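Local atomic coordinates of pyruvate kinase (PDB entry 3QTG), a protein that catalyses the last step of glycolysis, in which phosphoenolpyruvate and ADP are converted to pyruvate and ATP with the help of divalent metal cations. Residues E56-I61 with S191-N196; S277-K282 with S352-N357; S358-A363 with A387-K392. All blocks are in the same frame, centred on the assembly; numbering follows the deposited sequence.

The three contacts illustrate how a multidomain enzyme is held together at different levels. Contact 1 lies within the TIM barrel, where the side chain of V57 is about 4 Å from that of L49, a residue that probably binds ATP, as in related enzymes. Contact 2 joins a barrel helix to the linker that leaves the barrel, and contact 3 packs two helices of the C-terminal domain which that linker enters. Contact 1 stands about 33 Å from each of the others, centre to centre. Contacts 2 and 3 are neighbours, with centres about 10 Å apart, and they touch directly: P353 CG rests 3.4 Å from K392 O. Both lie away from the substrate, metal and nucleotide sites.

Contact 1: residues E56-I61 with S191-N196; sequences EVKFRI and SPIRDN
I193 projects from its loop toward helix 54-71 and meets V57, K58 and I61 there. From CB its side chain divides into two branches. The methyl CG2 turns to the outer side of the helix, where the bent end of K58 lies across it, NZ 3.7 Å from CG2. The longer branch starts with CG1 set between the backbone N and the carbonyl carbon (chi1 58°), a cramped choice that carries CD1 inward against the helix. There CD1 of I193 approaches CD1 of I61 at 3.7 Å. It also lies 4.1 Å from CG1 of V57, so the terminal methyl fits between residues one helical turn apart, and it rests on the backbone at CA of K58.

The setting is the (beta/alpha)8 barrel: helix 54-71 follows strand 44-48, while residues 191-196 turn from helix 181-190 into strand 199-202. The helix thus packs on its own strand, whose I47 touches V57 and I61, and on a loop leading to another strand of the barrel. A further carbon-to-carbon contact extends the seam, CG2 of I61 lying 3.8 Å from CB of N196.

No hydrogen bond joins the two segments. The loop's polar groups bond within it or to residues beyond this contact. R194 folds back so that NH1 donates to S191 O over 2.8 Å; S191 O lies tilted from the guanidinium plane and the donor above the carbonyl plane, and the bond is bent (130° at the hydrogen). N196 N bonds to I193 O. Further along helix 54-71, R65 NH2 reaches N196 O, and D195 forms a salt bridge with R407.

Contact 2: residues S277-K282 with S352-N357; sequences SLKYGK and SPLLQN
K279 O receives the backbone N-H of L354 in a short, nearly straight hydrogen bond, 2.8 Å from L354 N to K279 O with 169° at the hydrogen. The donor lies in the carbonyl plane. Beside it the same oxygen meets CA of P353 at 3.3 Å in a CA-H...O contact, and the neighbouring carbonyl oxygen, L278 O, comes within 3.4 Å of CB of P353. L354 then lays its side chain alongside those of K279 and Y280, all pointing the same way. With CG of L354 anti to the carbonyl carbon (chi1 -66°), its branch point sits 3.9 Å from CG of K279, and its CD1 reaches CE2 of Y280 obliquely, also at 3.9 Å.

The next shell fixes the two residues that receive L354. Both turn their polar ends to E241: K279 NZ makes a salt bridge to one carboxylate oxygen and Y280 OH a hydrogen bond to the other, which probably steadies their carbon parts where the leucine packs. Behind them, helix 266-279 closes in a Schellman motif, with K282 N bonded to S277 O at 2.9 Å and G281 N to L278 O at 3.1 Å. G281 supplies the positive phi that this ending requires. P353 also touches F393, so at this point the linker lies between the barrel helix and the C-terminal domain.

Because the chain leaves the helix here, K279 O is not met by a following helical turn; the linker amide takes that place, so in this contact the linker is joined to the barrel by a backbone hydrogen bond and apolar packing, with no charge pair across it.

Contact 3: residues S358-A363 with A387-K392; sequences SRDRFA and ARRIAK
D360 OD1 accepts from both R389 NH2 and K392 NZ, a salt-bridge network between the first helix of the C-terminal alpha/beta domain, 358-373, and helix 385-391, which follows strand 376-380. The short helical segments cross at -63° with axes 9.4 Å apart. R389 NH2 lies 2.7 Å from D360 OD1, and the oxygen sits in the guanidinium plane; K392 NZ lies 2.9 Å from D360 OD1. Both donors use OD1, approaching from above opposite faces of the carboxylate plane; OD2 takes the backbone N-H of Q356. D360 N is bonded by N357 OD1, the N-cap of this helix. Two cations and the start of a helix around a buried carboxylate would be expected to favour its ionised form.

R389 reaches D360 because CG is anti to the backbone N (chi1 -173°) and the chain then bends at chi3. On the way its CG packs against CB of A363 at 3.6 Å, and one face of its guanidinium lies against CB of R359. A leucine in its place has no N-H for D360 OD1, and would probably leave that charge to K392 alone across this contact, with the side chain of R359 freer to shift.

R389 NH1 lies over a face of the R359 guanidinium, 3.0 Å from R359 NH1, the two planes 58° apart; both are donors of like charge, so this is no hydrogen bond. R359 also packs on L461 of a second subunit. Deeper in, CB of A363 meets CG1 of I390 at 4.3 Å.

Contact 1: residues E56-I61 with S191-N196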
loop_
_atom_site.group_PDB
_atom_site.type_symbol
_atom_site.label_atom_id
_atom_site.label_comp_id
_atom_site.label_asym_id
_atom_site.label_seq_id
_atom_site.Cartn_x
_atom_site.Cartn_y
_atom_site.Cartn_z
ATOM N N GLU A 56 52.376 -10.997 -17.559
ATOM C CA GLU A 56 51.146 -11.791 -17.666
ATOM C C GLU A 56 49.913 -10.871 -17.698
ATOM O O GLU A 56 49.013 -11.058 -18.514
ATOM C CB GLU A 56 51.038 -12.770 -16.506
ATOM C CG GLU A 56 52.006 -13.931 -16.582
ATOM C CD GLU A 56 51.861 -14.871 -15.408
ATOM O OE1 GLU A 56 51.380 -14.433 -14.334
ATOM O OE2 GLU A 56 52.225 -16.055 -15.556
ATOM N N VAL A 57 49.894 -9.880 -16.808
ATOM C CA VAL A 57 48.849 -8.861 -16.780
ATOM C C VAL A 57 48.780 -8.137 -18.120
ATOM O O VAL A 57 47.708 -8.036 -18.715
ATOM C CB VAL A 57 49.080 -7.830 -15.654
ATOM C CG1 VAL A 57 47.995 -6.788 -15.657
ATOM C CG2 VAL A 57 49.133 -8.511 -14.307
ATOM N N LYS A 58 49.935 -7.659 -18.588
ATOM C CA LYS A 58 50.054 -6.917 -19.843
ATOM C C LYS A 58 49.516 -7.694 -21.048
ATOM O O LYS A 58 48.726 -7.154 -21.823
ATOM C CB LYS A 58 51.521 -6.489 -20.075
ATOM C CG LYS A 58 51.730 -5.494 -21.199
ATOM C CD LYS A 58 53.160 -4.892 -21.173
ATOM C CE LYS A 58 53.424 -4.024 -22.395
ATOM N NZ LYS A 58 52.466 -2.879 -22.512
ATOM N N PHE A 59 49.957 -8.948 -21.189
ATOM C CA PHE A 59 49.574 -9.845 -22.293
ATOM C C PHE A 59 48.101 -10.279 -22.256
ATOM O O PHE A 59 47.478 -10.449 -23.307
ATOM C CB PHE A 59 50.527 -11.064 -22.335
ATOM C CG PHE A 59 49.839 -12.398 -22.582
ATOM C CD1 PHE A 59 49.505 -13.236 -21.514
ATOM C CD2 PHE A 59 49.555 -12.831 -23.881
ATOM C CE1 PHE A 59 48.878 -14.471 -21.728
ATOM C CE2 PHE A 59 48.919 -14.068 -24.110
ATOM C CZ PHE A 59 48.579 -14.886 -23.026
ATOM N N ARG A 60 47.554 -10.476 -21.055
ATOM C CA ARG A 60 46.143 -10.855 -20.903
ATOM C C ARG A 60 45.222 -9.685 -21.288
ATOM O O ARG A 60 44.272 -9.849 -22.060
ATOM C CB ARG A 60 45.856 -11.350 -19.479
ATOM C CG ARG A 60 46.405 -12.757 -19.191
ATOM C CD ARG A 60 46.517 -13.053 -17.702
ATOM N NE ARG A 60 47.138 -14.361 -17.439
ATOM C CZ ARG A 60 47.514 -14.792 -16.238
ATOM N NH1 ARG A 60 47.330 -14.043 -15.163
ATOM N NH2 ARG A 60 48.068 -15.990 -16.098
ATOM N N ILE A 61 45.533 -8.506 -20.759
ATOM C CA ILE A 61 44.827 -7.285 -21.097
ATOM C C ILE A 61 44.865 -7.016 -22.602
ATOM O O ILE A 61 43.828 -6.706 -23.195
ATOM C CB ILE A 61 45.362 -6.083 -20.285
ATOM C CG1 ILE A 61 45.009 -6.278 -18.801
ATOM C CG2 ILE A 61 44.836 -4.751 -20.860
ATOM C CD1 ILE A 61 45.230 -5.068 -17.897
ATOM N N SER A 191 51.177 0.472 -13.681
ATOM C CA SER A 191 50.866 1.854 -14.073
ATOM C C SER A 191 51.110 2.284 -15.527
ATOM O O SER A 191 50.420 3.193 -15.996
ATOM C CB SER A 191 51.547 2.849 -13.125
ATOM O OG SER A 191 50.932 2.793 -11.845
ATOM N N PRO A 192 52.086 1.671 -16.240
ATOM C CA PRO A 192 52.153 1.989 -17.683
ATOM C C PRO A 192 50.883 1.637 -18.494
ATOM O O PRO A 192 50.630 2.259 -19.527
ATOM C CB PRO A 192 53.349 1.162 -18.173
ATOM C CG PRO A 192 54.175 0.911 -16.939
ATOM C CD PRO A 192 53.177 0.760 -15.834
ATOM N N ILE A 193 50.093 0.670 -18.026
ATOM C CA ILE A 193 48.865 0.250 -18.739
ATOM C C ILE A 193 47.574 0.619 -17.973
ATOM O O ILE A 193 46.517 0.003 -18.136
ATOM C CB ILE A 193 48.921 -1.264 -19.123
ATOM C CG1 ILE A 193 49.109 -2.142 -17.882
ATOM C CG2 ILE A 193 50.082 -1.514 -20.106
ATOM C CD1 ILE A 193 48.616 -3.553 -18.055
ATOM N N ARG A 194 47.686 1.660 -17.155
ATOM C CA ARG A 194 46.625 2.079 -16.262
ATOM C C ARG A 194 45.363 2.548 -16.977
ATOM O O ARG A 194 44.276 2.534 -16.384
ATOM C CB ARG A 194 47.129 3.193 -15.353
ATOM C CG ARG A 194 47.619 4.403 -16.114
ATOM C CD ARG A 194 47.934 5.517 -15.174
ATOM N NE ARG A 194 48.415 6.711 -15.868
ATOM C CZ ARG A 194 49.694 6.922 -16.158
ATOM N NH1 ARG A 194 50.598 6.015 -15.833
ATOM N NH2 ARG A 194 50.065 8.032 -16.776
ATOM N N ASP A 195 45.500 2.980 -18.233
ATOM C CA ASP A 195 44.355 3.483 -18.974
ATOM C C ASP A 195 43.435 2.336 -19.449
ATOM O O ASP A 195 42.286 2.549 -19.831
ATOM C CB ASP A 195 44.805 4.420 -20.110
ATOM C CG ASP A 195 45.115 5.849 -19.608
ATOM O OD1 ASP A 195 44.644 6.226 -18.499
ATOM O OD2 ASP A 195 45.822 6.599 -20.312
ATOM N N ASN A 196 43.963 1.117 -19.387
ATOM C CA ASN A 196 43.222 -0.071 -19.765
ATOM C C ASN A 196 42.611 -0.824 -18.585
ATOM O O ASN A 196 42.070 -1.910 -18.761
ATOM C CB ASN A 196 44.117 -0.993 -20.587
ATOM C CG ASN A 196 43.938 -0.790 -22.066
ATOM O OD1 ASN A 196 42.828 -0.902 -22.584
ATOM N ND2 ASN A 196 45.034 -0.492 -22.762
#

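Contact 2: residues S277-K282 with S352-N357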
loop_
_atom_site.group_PDB
_atom_site.type_symbol
_atom_site.label_atom_id
_atom_site.label_comp_id
_atom_site.label_asym_id
_atom_site.label_seq_id
_atom_site.Cartn_x
_atom_site.Cartn_y
_atom_site.Cartn_z
ATOM N N SER A 277 23.881 -3.278 -0.167
ATOM C CA SER A 277 24.394 -2.650 -1.385
ATOM C C SER A 277 23.278 -2.114 -2.273
ATOM O O SER A 277 23.407 -1.021 -2.789
ATOM C CB SER A 277 25.294 -3.596 -2.208
ATOM O OG SER A 277 26.374 -4.075 -1.436
ATOM N N LEU A 278 22.213 -2.904 -2.448
ATOM C CA LEU A 278 21.032 -2.501 -3.207
ATOM C C LEU A 278 20.358 -1.284 -2.589
ATOM O O LEU A 278 20.058 -0.343 -3.310
ATOM C CB LEU A 278 20.037 -3.666 -3.392
ATOM C CG LEU A 278 20.473 -4.834 -4.297
ATOM C CD1 LEU A 278 19.592 -6.051 -4.120
ATOM C CD2 LEU A 278 20.424 -4.397 -5.739
ATOM N N LYS A 279 20.157 -1.304 -1.267
ATOM C CA LYS A 279 19.628 -0.156 -0.510
ATOM C C LYS A 279 20.371 1.159 -0.796
ATOM O O LYS A 279 19.743 2.205 -0.947
ATOM C CB LYS A 279 19.653 -0.443 1.006
ATOM C CG LYS A 279 19.170 0.722 1.926
ATOM C CD LYS A 279 18.960 0.272 3.403
ATOM C CE LYS A 279 20.291 0.195 4.165
ATOM N NZ LYS A 279 20.353 -0.635 5.455
ATOM N N TYR A 280 21.702 1.090 -0.849
ATOM C CA TYR A 280 22.548 2.265 -1.062
ATOM C C TYR A 280 22.943 2.532 -2.510
ATOM O O TYR A 280 23.719 3.449 -2.767
ATOM C CB TYR A 280 23.795 2.222 -0.155
ATOM C CG TYR A 280 23.458 2.462 1.305
ATOM C CD1 TYR A 280 23.480 1.425 2.219
ATOM C CD2 TYR A 280 23.073 3.733 1.754
ATOM C CE1 TYR A 280 23.154 1.638 3.551
ATOM C CE2 TYR A 280 22.739 3.958 3.080
ATOM C CZ TYR A 280 22.782 2.909 3.964
ATOM O OH TYR A 280 22.463 3.119 5.269
ATOM N N GLY A 281 22.395 1.749 -3.443
ATOM C CA GLY A 281 22.591 1.983 -4.884
ATOM C C GLY A 281 24.011 1.750 -5.333
ATOM O O GLY A 281 24.495 2.418 -6.248
ATOM N N LYS A 282 24.696 0.811 -4.675
ATOM C CA LYS A 282 26.033 0.391 -5.110
ATOM C C LYS A 282 25.932 -0.886 -5.923
ATOM O O LYS A 282 25.272 -1.815 -5.497
ATOM C CB LYS A 282 26.947 0.149 -3.906
ATOM C CG LYS A 282 27.251 1.377 -3.057
ATOM C CD LYS A 282 27.812 2.503 -3.880
ATOM C CE LYS A 282 28.174 3.699 -2.995
ATOM N NZ LYS A 282 28.577 4.853 -3.829
ATOM N N SER A 352 14.758 -1.997 -3.019
ATOM C CA SER A 352 14.783 -0.702 -3.713
ATOM C C SER A 352 15.856 0.193 -3.101
ATOM O O SER A 352 16.033 0.198 -1.885
ATOM C CB SER A 352 13.420 0.002 -3.616
ATOM O OG SER A 352 13.372 1.172 -4.441
ATOM N N PRO A 353 16.579 0.951 -3.932
ATOM C CA PRO A 353 17.496 1.912 -3.322
ATOM C C PRO A 353 16.786 3.104 -2.667
ATOM O O PRO A 353 15.676 3.465 -3.056
ATOM C CB PRO A 353 18.363 2.390 -4.491
ATOM C CG PRO A 353 17.670 2.010 -5.698
ATOM C CD PRO A 353 16.638 0.961 -5.402
ATOM N N LEU A 354 17.440 3.685 -1.669
ATOM C CA LEU A 354 17.041 4.948 -1.070
ATOM C C LEU A 354 17.034 6.069 -2.108
ATOM O O LEU A 354 17.895 6.120 -3.000
ATOM C CB LEU A 354 17.997 5.320 0.073
ATOM C CG LEU A 354 17.956 4.381 1.282
ATOM C CD1 LEU A 354 18.964 4.795 2.329
ATOM C CD2 LEU A 354 16.543 4.357 1.875
ATOM N N LEU A 355 16.042 6.952 -1.988
ATOM C CA LEU A 355 15.943 8.132 -2.840
ATOM C C LEU A 355 16.611 9.256 -2.071
ATOM O O LEU A 355 16.139 9.656 -1.004
ATOM C CB LEU A 355 14.473 8.476 -3.137
ATOM C CG LEU A 355 13.645 7.428 -3.887
ATOM C CD1 LEU A 355 12.159 7.709 -3.769
ATOM C CD2 LEU A 355 14.070 7.356 -5.349
ATOM N N GLN A 356 17.713 9.758 -2.596
ATOM C CA GLN A 356 18.461 10.767 -1.862
ATOM C C GLN A 356 18.466 12.134 -2.547
ATOM O O GLN A 356 18.870 13.130 -1.946
ATOM C CB GLN A 356 19.865 10.261 -1.527
ATOM C CG GLN A 356 19.829 9.236 -0.367
ATOM C CD GLN A 356 21.149 8.523 -0.132
ATOM O OE1 GLN A 356 21.706 7.901 -1.046
ATOM N NE2 GLN A 356 21.651 8.592 1.108
ATOM N N ASN A 357 17.983 12.182 -3.790
ATOM C CA ASN A 357 17.772 13.460 -4.463
ATOM C C ASN A 357 16.703 13.413 -5.553
ATOM O O ASN A 357 16.016 12.397 -5.737
ATOM C CB ASN A 357 19.101 14.043 -4.991
ATOM C CG ASN A 357 19.843 13.080 -5.902
ATOM O OD1 ASN A 357 19.260 12.479 -6.818
ATOM N ND2 ASN A 357 21.142 12.927 -5.654
#

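Contact 3: residues S358-A363 with A387-K392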
loop_
_atom_site.group_PDB
_atom_site.type_symbol
_atom_site.label_atom_id
_atom_site.label_comp_id
_atom_site.label_asym_id
_atom_site.label_seq_id
_atom_site.Cartn_x
_atom_site.Cartn_y
_atom_site.Cartn_z
ATOM N N SER A 358 16.577 14.531 -6.257
ATOM C CA SER A 358 15.625 14.701 -7.335
ATOM C C SER A 358 15.955 13.809 -8.514
ATOM O O SER A 358 15.067 13.310 -9.186
ATOM C CB SER A 358 15.635 16.156 -7.806
ATOM O OG SER A 358 14.519 16.816 -7.276
ATOM N N ARG A 359 17.240 13.650 -8.782
ATOM C CA ARG A 359 17.677 12.819 -9.891
ATOM C C ARG A 359 17.295 11.359 -9.687
ATOM O O ARG A 359 16.941 10.676 -10.651
ATOM C CB ARG A 359 19.170 12.992 -10.145
ATOM C CG ARG A 359 19.510 14.335 -10.775
ATOM C CD ARG A 359 21.022 14.546 -10.874
ATOM N NE ARG A 359 21.581 14.811 -9.552
ATOM C CZ ARG A 359 22.809 14.470 -9.160
ATOM N NH1 ARG A 359 23.645 13.863 -9.995
ATOM N NH2 ARG A 359 23.213 14.757 -7.923
ATOM N N ASP A 360 17.348 10.907 -8.433
ATOM C CA ASP A 360 16.889 9.570 -8.047
ATOM C C ASP A 360 15.405 9.402 -8.344
ATOM O O ASP A 360 15.026 8.404 -8.936
ATOM C CB ASP A 360 17.142 9.290 -6.558
ATOM C CG ASP A 360 18.612 8.928 -6.243
ATOM O OD1 ASP A 360 19.433 8.657 -7.168
ATOM O OD2 ASP A 360 18.936 8.923 -5.031
ATOM N N ARG A 361 14.578 10.371 -7.927
ATOM C CA ARG A 361 13.130 10.345 -8.187
ATOM C C ARG A 361 12.871 10.318 -9.689
ATOM O O ARG A 361 12.061 9.537 -10.141
ATOM C CB ARG A 361 12.397 11.518 -7.520
ATOM C CG ARG A 361 12.751 11.665 -6.054
ATOM C CD ARG A 361 11.874 12.671 -5.287
ATOM N NE ARG A 361 12.202 12.606 -3.865
ATOM C CZ ARG A 361 11.555 11.845 -2.983
ATOM N NH1 ARG A 361 10.517 11.092 -3.366
ATOM N NH2 ARG A 361 11.949 11.841 -1.708
ATOM N N PHE A 362 13.599 11.126 -10.459
ATOM C CA PHE A 362 13.492 11.100 -11.928
ATOM C C PHE A 362 13.763 9.698 -12.492
ATOM O O PHE A 362 12.951 9.167 -13.271
ATOM C CB PHE A 362 14.450 12.121 -12.562
ATOM C CG PHE A 362 14.497 12.086 -14.082
ATOM C CD1 PHE A 362 13.512 12.706 -14.836
ATOM C CD2 PHE A 362 15.545 11.458 -14.744
ATOM C CE1 PHE A 362 13.565 12.705 -16.224
ATOM C CE2 PHE A 362 15.617 11.439 -16.122
ATOM C CZ PHE A 362 14.613 12.068 -16.877
ATOM N N ALA A 363 14.892 9.099 -12.094
ATOM C CA ALA A 363 15.312 7.787 -12.640
ATOM C C ALA A 363 14.346 6.649 -12.262
ATOM O O ALA A 363 13.953 5.854 -13.110
ATOM C CB ALA A 363 16.747 7.457 -12.244
ATOM N N ALA A 387 23.182 6.385 -16.464
ATOM C CA ALA A 387 23.037 4.962 -16.797
ATOM C C ALA A 387 23.065 4.120 -15.535
ATOM O O ALA A 387 22.193 3.277 -15.323
ATOM C CB ALA A 387 24.132 4.515 -17.761
ATOM N N ARG A 388 24.070 4.362 -14.693
ATOM C CA ARG A 388 24.135 3.770 -13.349
ATOM C C ARG A 388 22.941 4.098 -12.439
ATOM O O ARG A 388 22.466 3.231 -11.700
ATOM C CB ARG A 388 25.437 4.172 -12.651
ATOM C CG ARG A 388 26.668 3.420 -13.180
ATOM C CD ARG A 388 27.952 3.966 -12.528
ATOM N NE ARG A 388 29.145 3.608 -13.300
ATOM C CZ ARG A 388 29.913 2.562 -13.010
ATOM N NH1 ARG A 388 29.618 1.787 -11.963
ATOM N NH2 ARG A 388 30.983 2.292 -13.752
ATOM N N ARG A 389 22.468 5.341 -12.463
ATOM C CA ARG A 389 21.327 5.680 -11.630
ATOM C C ARG A 389 20.066 4.905 -12.075
ATOM O O ARG A 389 19.263 4.507 -11.253
ATOM C CB ARG A 389 21.085 7.186 -11.604
ATOM C CG ARG A 389 19.993 7.608 -10.615
ATOM C CD ARG A 389 19.695 9.105 -10.670
ATOM N NE ARG A 389 20.910 9.903 -10.777
ATOM C CZ ARG A 389 21.692 10.243 -9.761
ATOM N NH1 ARG A 389 22.795 10.958 -9.995
ATOM N NH2 ARG A 389 21.388 9.872 -8.518
ATOM N N ILE A 390 19.914 4.681 -13.369
ATOM C CA ILE A 390 18.800 3.884 -13.877
ATOM C C ILE A 390 18.944 2.433 -13.441
ATOM O O ILE A 390 17.979 1.845 -12.939
ATOM C CB ILE A 390 18.639 3.992 -15.429
ATOM C CG1 ILE A 390 17.923 5.306 -15.789
ATOM C CG2 ILE A 390 17.843 2.797 -15.985
ATOM C CD1 ILE A 390 18.261 5.822 -17.154
ATOM N N ALA A 391 20.144 1.877 -13.631
ATOM C CA ALA A 391 20.419 0.472 -13.301
ATOM C C ALA A 391 20.113 0.101 -11.866
ATOM O O ALA A 391 19.657 -1.016 -11.593
ATOM C CB ALA A 391 21.866 0.089 -13.652
ATOM N N LYS A 392 20.364 1.020 -10.938
ATOM C CA LYS A 392 20.216 0.669 -9.516
ATOM C C LYS A 392 18.771 0.432 -9.142
ATOM O O LYS A 392 18.503 -0.176 -8.111
ATOM C CB LYS A 392 20.848 1.708 -8.590
ATOM C CG LYS A 392 20.095 3.004 -8.473
ATOM C CD LYS A 392 20.918 4.030 -7.722
ATOM C CE LYS A 392 20.013 5.151 -7.262
ATOM N NZ LYS A 392 20.800 6.212 -6.621
#